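ATP-dependent 6-phosphofructokinase isozyme 2 (PDB 3UMO) catalyses the ATP-dependent phosphorylation of fructose 6-phosphate to fructose 1,6-bisphosphate, the first committing step of glycolysis, and works as a homodimer. Local coordinates at residues R3-P11 and G53-A61; V83-L93 and F106-E117. One frame throughout, in Å; residues are numbered along the deposited sequence.

Contact 1. Residues R3-P11 and G53-A61; sequences RIYTLTLAP and GSATAIFPA
Four backbone hydrogen bonds join Ile4, Thr6 and Thr8 to Thr56 and Ile58. Thr6 N donates to Thr56 O (2.8 Å), and Thr6 O accepts from Ile58 N (2.7 Å); Thr56 N to Ile4 O and Thr8 N to Ile58 O extend the pattern. Strands 4-7 and 55-61 run parallel, 23° apart, as neighbours in the parallel central sheet of this ribokinase-family fold.

The apolar contacts divide between the two faces. On one, CB of Thr56 lies 3.6 Å from CD2 of the Tyr5 ring, the two side chains side by side, and Leu7 CD1 reaches Ile58 CG2 at 3.9 Å; helix 115-125 packs on Ile58. On the other, Ile4 CG2 meets Ala55 CB. Beyond the strand pairing, Pro11 CD approaches Pro60 CG at 3.9 Å.

Two waters bridge polar side chains and backbone across the strands. One links Arg3 NH2, Ile4 O and Thr56 OG1. Another donates to Ile58 O and Thr6 OG1 (2.8 Å) and also binds Thr8 OG1. With chi1 at 75°, Thr6 OG1 sits between its backbone N and carbonyl carbon, where it also hydrogen-bonds Gly41 O. Backbone bonds thus set the register, while Thr6 OG1, and more weakly Thr8 OG1 through Ile42 N, couple this segment to the start of helix 40-50.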
# COMPACT_ATOMS: atom_id res chain seq x y z
N ARG A 3 1.10 45.65 -11.31
CA ARG A 3 1.67 44.45 -11.90
C ARG A 3 1.99 43.40 -10.85
O ARG A 3 2.24 43.71 -9.69
CB ARG A 3 2.92 44.81 -12.71
CG ARG A 3 2.65 45.80 -13.84
CD ARG A 3 3.78 45.78 -14.84
NE ARG A 3 4.21 44.41 -15.10
CZ ARG A 3 5.19 44.06 -15.92
NH1 ARG A 3 5.87 44.99 -16.58
NH2 ARG A 3 5.51 42.78 -16.07
N ILE A 4 1.98 42.14 -11.27
CA ILE A 4 2.24 41.02 -10.37
C ILE A 4 3.41 40.18 -10.85
O ILE A 4 3.50 39.83 -12.04
CB ILE A 4 1.00 40.12 -10.24
CG1 ILE A 4 -0.20 40.94 -9.76
CG2 ILE A 4 1.26 38.96 -9.29
CD1 ILE A 4 -1.54 40.22 -9.91
N TYR A 5 4.31 39.86 -9.93
CA TYR A 5 5.45 39.00 -10.21
C TYR A 5 5.47 37.85 -9.22
O TYR A 5 4.97 37.98 -8.10
CB TYR A 5 6.76 39.79 -10.10
CG TYR A 5 6.89 40.92 -11.09
CD1 TYR A 5 6.31 42.16 -10.84
CD2 TYR A 5 7.59 40.75 -12.28
CE1 TYR A 5 6.43 43.20 -11.75
CE2 TYR A 5 7.71 41.78 -13.19
CZ TYR A 5 7.13 43.00 -12.92
OH TYR A 5 7.25 44.03 -13.83
N THR A 6 6.05 36.72 -9.62
CA THR A 6 6.27 35.64 -8.66
C THR A 6 7.73 35.22 -8.66
O THR A 6 8.46 35.43 -9.65
CB THR A 6 5.38 34.40 -8.91
OG1 THR A 6 5.87 33.67 -10.04
CG2 THR A 6 3.92 34.80 -9.12
N LEU A 7 8.16 34.64 -7.55
CA LEU A 7 9.54 34.20 -7.41
C LEU A 7 9.57 32.75 -6.94
O LEU A 7 8.99 32.42 -5.90
CB LEU A 7 10.29 35.09 -6.43
CG LEU A 7 11.74 34.66 -6.16
CD1 LEU A 7 12.55 34.73 -7.44
CD2 LEU A 7 12.36 35.51 -5.06
N THR A 8 10.25 31.90 -7.71
CA THR A 8 10.35 30.48 -7.39
C THR A 8 11.82 30.10 -7.33
O THR A 8 12.45 29.89 -8.37
CB THR A 8 9.67 29.61 -8.45
OG1 THR A 8 8.33 30.06 -8.63
CG2 THR A 8 9.64 28.14 -8.02
N LEU A 9 12.38 30.03 -6.13
CA LEU A 9 13.79 29.71 -6.00
C LEU A 9 14.07 28.24 -6.28
O LEU A 9 15.19 27.88 -6.64
CB LEU A 9 14.31 30.11 -4.61
CG LEU A 9 14.27 31.60 -4.30
CD1 LEU A 9 14.66 31.84 -2.84
CD2 LEU A 9 15.17 32.39 -5.25
N ALA A 10 13.04 27.41 -6.13
CA ALA A 10 13.17 25.99 -6.43
C ALA A 10 12.11 25.52 -7.42
O ALA A 10 11.15 24.85 -7.04
CB ALA A 10 13.07 25.16 -5.14
N PRO A 11 12.28 25.88 -8.70
CA PRO A 11 11.34 25.39 -9.71
C PRO A 11 11.61 23.93 -10.07
O PRO A 11 12.62 23.36 -9.65
CB PRO A 11 11.65 26.27 -10.92
CG PRO A 11 13.08 26.63 -10.77
CD PRO A 11 13.31 26.77 -9.28
N GLY A 53 -5.85 37.00 -15.17
CA GLY A 53 -4.85 38.01 -14.89
C GLY A 53 -3.52 37.68 -15.55
O GLY A 53 -3.44 36.77 -16.38
N SER A 54 -2.48 38.42 -15.19
CA SER A 54 -1.15 38.18 -15.73
C SER A 54 -0.10 38.35 -14.64
O SER A 54 -0.14 39.31 -13.87
CB SER A 54 -0.86 39.13 -16.89
OG SER A 54 0.34 38.77 -17.55
N ALA A 55 0.84 37.41 -14.56
CA ALA A 55 1.92 37.49 -13.59
C ALA A 55 3.21 36.97 -14.22
O ALA A 55 3.20 35.96 -14.92
CB ALA A 55 1.60 36.69 -12.34
N THR A 56 4.31 37.68 -13.98
CA THR A 56 5.60 37.28 -14.52
C THR A 56 6.34 36.39 -13.53
O THR A 56 6.58 36.79 -12.39
CB THR A 56 6.47 38.50 -14.86
OG1 THR A 56 5.80 39.28 -15.85
CG2 THR A 56 7.82 38.06 -15.40
N ALA A 57 6.69 35.18 -13.97
CA ALA A 57 7.39 34.23 -13.12
C ALA A 57 8.90 34.41 -13.20
O ALA A 57 9.50 34.23 -14.26
CB ALA A 57 7.01 32.80 -13.48
N ILE A 58 9.52 34.73 -12.06
CA ILE A 58 10.98 34.85 -11.99
C ILE A 58 11.51 33.57 -11.37
O ILE A 58 11.02 33.13 -10.33
CB ILE A 58 11.39 36.05 -11.10
CG1 ILE A 58 10.73 37.34 -11.58
CG2 ILE A 58 12.91 36.20 -11.07
CD1 ILE A 58 10.91 38.52 -10.63
N PHE A 59 12.51 32.96 -12.00
CA PHE A 59 13.09 31.71 -11.51
C PHE A 59 14.41 31.36 -12.19
O PHE A 59 14.66 31.80 -13.32
CB PHE A 59 12.09 30.54 -11.66
CG PHE A 59 11.66 30.28 -13.08
CD1 PHE A 59 12.34 29.37 -13.87
CD2 PHE A 59 10.55 30.93 -13.61
CE1 PHE A 59 11.95 29.12 -15.18
CE2 PHE A 59 10.14 30.69 -14.92
CZ PHE A 59 10.84 29.78 -15.71
N PRO A 60 15.25 30.57 -11.51
CA PRO A 60 16.46 30.05 -12.14
C PRO A 60 16.12 28.85 -13.02
O PRO A 60 15.28 28.02 -12.64
CB PRO A 60 17.31 29.59 -10.95
CG PRO A 60 16.29 29.20 -9.91
CD PRO A 60 15.14 30.17 -10.09
N ALA A 61 16.76 28.76 -14.18
CA ALA A 61 16.57 27.63 -15.06
C ALA A 61 17.93 27.14 -15.54
O ALA A 61 18.81 27.94 -15.86
CB ALA A 61 15.70 28.02 -16.24
O HOH W 1 3.93 41.01 -14.66
O HOH W 2 0.87 41.83 -13.88
O HOH W 3 8.30 32.24 -10.31

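Contact 2. Residues V83-L93 and F106-E117; sequences VEAKDWTRQNL and FVMPGAALNEDE
Leu93 and Phe106 form an antiparallel hydrogen-bonded pair, Phe106 N to Leu93 O at 2.9 Å and Leu93 N to Phe106 O at 3.2 Å, from which the two segments continue alongside each other to a capping box at the start of helix 115-125. Phe106 and Val107 pair with a strand of the second subunit, carrying the sheet across the dimer interface.

In the box, Asn114 OD1 accepts Glu117 N (2.7 Å) and Glu117 OE2 accepts Asn114 N. The other carboxylate oxygen of Glu117, OE1, takes Lys86 N at 2.7 Å from above the carboxylate plane. Shortening Glu117 to an alanine removes the carboxylate, and Lys86 N and Asn114 N would probably be left without their acceptors, the side-chain link from the helix start to segment 83-93 being lost.

Asp87 divides its oxygens: OD2 accepts Ala112 N, whereas OD1 forms a salt bridge with Arg90 NH2 (2.9 Å). That nitrogen lies 3.2 Å above the plane of the Trp88 ring, over its centre. Arg90, Gln91 and Asn92 belong to the substrate-binding site. Asn92 CG, anti to its carbonyl carbon (chi1 -66°), brings the amide to segment 106-117, where OD1 receives Met108 N at 2.8 Å, the donor 49° out of the carbonyl plane.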
# COMPACT_ATOMS: atom_id res chain seq x y z
N VAL A 83 17.00 33.39 -14.78
CA VAL A 83 18.43 33.47 -14.59
C VAL A 83 18.98 32.10 -14.94
O VAL A 83 18.45 31.09 -14.49
CB VAL A 83 18.78 33.80 -13.12
CG1 VAL A 83 20.26 33.56 -12.86
CG2 VAL A 83 18.39 35.23 -12.80
N GLU A 84 20.01 32.05 -15.77
CA GLU A 84 20.58 30.76 -16.14
C GLU A 84 21.43 30.24 -14.99
O GLU A 84 22.31 30.95 -14.49
CB GLU A 84 21.41 30.89 -17.42
CG GLU A 84 21.65 29.57 -18.12
CD GLU A 84 21.96 29.74 -19.59
OE1 GLU A 84 22.33 30.87 -19.99
OE2 GLU A 84 21.83 28.75 -20.34
N ALA A 85 21.15 29.02 -14.55
CA ALA A 85 21.88 28.43 -13.43
C ALA A 85 22.75 27.27 -13.89
O ALA A 85 22.43 26.60 -14.88
CB ALA A 85 20.92 27.99 -12.34
N LYS A 86 23.84 27.03 -13.17
CA LYS A 86 24.78 25.97 -13.52
C LYS A 86 24.17 24.58 -13.32
O LYS A 86 24.34 23.70 -14.16
CB LYS A 86 26.07 26.11 -12.71
CG LYS A 86 26.85 27.38 -13.01
CD LYS A 86 27.73 27.22 -14.24
CE LYS A 86 28.39 28.54 -14.64
NZ LYS A 86 27.43 29.47 -15.30
N ASP A 87 23.48 24.39 -12.20
CA ASP A 87 22.87 23.11 -11.87
C ASP A 87 21.55 22.96 -12.62
O ASP A 87 20.72 23.87 -12.63
CB ASP A 87 22.65 23.01 -10.35
CG ASP A 87 22.48 21.58 -9.87
OD1 ASP A 87 22.77 20.64 -10.64
OD2 ASP A 87 22.05 21.41 -8.70
N TRP A 88 21.34 21.81 -13.26
CA TRP A 88 20.18 21.62 -14.13
C TRP A 88 18.86 21.55 -13.36
O TRP A 88 18.79 20.99 -12.25
CB TRP A 88 20.35 20.39 -15.04
CG TRP A 88 20.09 19.07 -14.35
CD1 TRP A 88 18.88 18.48 -14.12
CD2 TRP A 88 21.08 18.17 -13.84
NE1 TRP A 88 19.06 17.28 -13.47
CE2 TRP A 88 20.39 17.07 -13.30
CE3 TRP A 88 22.48 18.20 -13.78
CZ2 TRP A 88 21.06 15.99 -12.70
CZ3 TRP A 88 23.14 17.13 -13.19
CH2 TRP A 88 22.43 16.05 -12.66
N THR A 89 17.81 22.10 -13.96
CA THR A 89 16.47 22.12 -13.35
C THR A 89 16.01 20.71 -13.00
O THR A 89 15.97 19.83 -13.86
CB THR A 89 15.45 22.81 -14.29
OG1 THR A 89 15.81 24.19 -14.44
CG2 THR A 89 14.03 22.71 -13.73
N ARG A 90 15.67 20.50 -11.72
CA ARG A 90 15.33 19.18 -11.20
C ARG A 90 13.90 18.78 -11.54
O ARG A 90 13.08 19.62 -11.92
CB ARG A 90 15.54 19.13 -9.68
CG ARG A 90 17.00 19.24 -9.25
CD ARG A 90 17.83 18.10 -9.84
NE ARG A 90 19.13 17.96 -9.17
CZ ARG A 90 20.27 18.45 -9.63
NH1 ARG A 90 21.40 18.26 -8.96
NH2 ARG A 90 20.29 19.14 -10.77
N GLN A 91 13.61 17.49 -11.39
CA GLN A 91 12.31 16.93 -11.77
C GLN A 91 11.62 16.23 -10.61
O GLN A 91 12.23 15.39 -9.94
CB GLN A 91 12.50 15.92 -12.90
CG GLN A 91 13.25 16.43 -14.12
CD GLN A 91 12.83 15.69 -15.39
OE1 GLN A 91 13.66 15.13 -16.10
NE2 GLN A 91 11.53 15.69 -15.67
N ASN A 92 10.35 16.56 -10.38
CA ASN A 92 9.53 15.77 -9.47
C ASN A 92 8.68 14.80 -10.27
O ASN A 92 8.50 14.97 -11.48
CB ASN A 92 8.65 16.66 -8.58
CG ASN A 92 9.47 17.49 -7.61
OD1 ASN A 92 10.55 17.08 -7.20
ND2 ASN A 92 8.96 18.66 -7.26
N LEU A 93 8.17 13.76 -9.61
CA LEU A 93 7.43 12.72 -10.32
C LEU A 93 6.01 12.55 -9.78
O LEU A 93 5.81 12.35 -8.58
CB LEU A 93 8.17 11.39 -10.26
CG LEU A 93 7.55 10.25 -11.07
CD1 LEU A 93 7.55 10.57 -12.56
CD2 LEU A 93 8.24 8.91 -10.81
N PHE A 106 6.09 12.35 -5.73
CA PHE A 106 7.41 12.30 -5.13
C PHE A 106 8.10 13.64 -5.34
O PHE A 106 8.42 14.02 -6.47
CB PHE A 106 8.21 11.14 -5.72
CG PHE A 106 7.51 9.82 -5.55
CD1 PHE A 106 6.67 9.33 -6.55
CD2 PHE A 106 7.64 9.09 -4.38
CE1 PHE A 106 6.00 8.13 -6.39
CE2 PHE A 106 6.97 7.88 -4.21
CZ PHE A 106 6.15 7.40 -5.22
N VAL A 107 8.29 14.36 -4.24
CA VAL A 107 8.79 15.73 -4.28
C VAL A 107 10.21 15.79 -3.75
O VAL A 107 10.45 15.55 -2.56
CB VAL A 107 7.89 16.68 -3.47
CG1 VAL A 107 8.42 18.11 -3.54
CG2 VAL A 107 6.45 16.61 -3.97
N MET A 108 11.15 16.10 -4.64
CA MET A 108 12.56 16.18 -4.29
C MET A 108 12.99 17.64 -4.30
O MET A 108 12.24 18.50 -4.78
CB MET A 108 13.38 15.34 -5.27
CG MET A 108 13.35 13.87 -4.93
SD MET A 108 13.94 12.82 -6.26
CE MET A 108 12.60 13.02 -7.44
N PRO A 109 14.17 17.95 -3.75
CA PRO A 109 14.60 19.35 -3.69
C PRO A 109 14.86 19.94 -5.08
O PRO A 109 15.08 19.20 -6.05
CB PRO A 109 15.92 19.28 -2.92
CG PRO A 109 15.83 17.99 -2.14
CD PRO A 109 15.12 17.06 -3.05
N GLY A 110 14.82 21.26 -5.16
CA GLY A 110 15.14 21.94 -6.41
C GLY A 110 16.63 21.91 -6.66
O GLY A 110 17.42 21.52 -5.79
N ALA A 111 17.04 22.33 -7.86
CA ALA A 111 18.46 22.45 -8.18
C ALA A 111 19.16 23.39 -7.20
O ALA A 111 18.55 24.27 -6.60
CB ALA A 111 18.64 22.94 -9.60
N ALA A 112 20.46 23.20 -7.06
CA ALA A 112 21.27 24.07 -6.21
C ALA A 112 21.38 25.46 -6.83
O ALA A 112 21.29 25.62 -8.05
CB ALA A 112 22.64 23.48 -5.99
N LEU A 113 21.57 26.47 -5.98
CA LEU A 113 21.79 27.84 -6.42
C LEU A 113 23.08 28.32 -5.79
O LEU A 113 23.24 28.21 -4.58
CB LEU A 113 20.65 28.75 -5.97
CG LEU A 113 19.41 28.94 -6.85
CD1 LEU A 113 18.44 29.89 -6.16
CD2 LEU A 113 19.82 29.48 -8.21
N ASN A 114 24.00 28.85 -6.59
CA ASN A 114 25.19 29.44 -5.99
C ASN A 114 24.92 30.89 -5.61
O ASN A 114 23.85 31.41 -5.89
CB ASN A 114 26.44 29.29 -6.88
CG ASN A 114 26.32 29.99 -8.22
OD1 ASN A 114 25.73 31.06 -8.34
ND2 ASN A 114 26.89 29.38 -9.25
N GLU A 115 25.89 31.53 -4.97
CA GLU A 115 25.68 32.89 -4.49
C GLU A 115 25.52 33.89 -5.63
O GLU A 115 24.70 34.80 -5.54
CB GLU A 115 26.81 33.31 -3.55
CG GLU A 115 26.80 32.55 -2.23
CD GLU A 115 28.02 32.85 -1.37
OE1 GLU A 115 29.10 33.10 -1.93
OE2 GLU A 115 27.88 32.83 -0.13
N ASP A 116 26.28 33.72 -6.70
CA ASP A 116 26.18 34.60 -7.86
C ASP A 116 24.78 34.55 -8.46
O ASP A 116 24.17 35.58 -8.76
CB ASP A 116 27.21 34.23 -8.93
CG ASP A 116 27.04 35.03 -10.21
OD1 ASP A 116 26.78 36.25 -10.12
OD2 ASP A 116 27.15 34.44 -11.30
N GLU A 117 24.28 33.33 -8.65
CA GLU A 117 22.95 33.12 -9.21
C GLU A 117 21.85 33.76 -8.36
O GLU A 117 20.91 34.35 -8.90
CB GLU A 117 22.70 31.63 -9.43
CG GLU A 117 23.48 31.05 -10.62
CD GLU A 117 23.72 29.55 -10.50
OE1 GLU A 117 24.41 29.00 -11.39
OE2 GLU A 117 23.24 28.93 -9.53
O HOH W 4 25.74 30.64 -13.25
O HOH W 5 23.45 26.22 -9.97
O HOH W 6 15.33 23.02 -10.01
O HOH W 7 10.53 20.47 -5.48
O HOH W 8 12.94 18.63 -7.90

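In the fold
From the N terminus, the chain first forms strand 4-7, then passes through strands 12-19, 27-29 and 34-38 and helix 40-50 before strand 55-61 returns alongside it, closing contact 1. Contact 2 opens only afterwards: strand 80-84 leads into segment 83-93, and the chain comes back through strands 93-97 and 103-107 to segment 106-117. The two loops therefore follow in series, neither enclosing nor crossing the other. They meet at the sheet, where strands 55-61 and 80-84 are neighbours: Ala61 N lies 2.9 Å from Val83 O, a probable hydrogen bond. Contact 1 thus belongs to the parallel sheet, while contact 2 ties that sheet's edge to helix 115-125 and the mixed sheet that runs on into the second subunit.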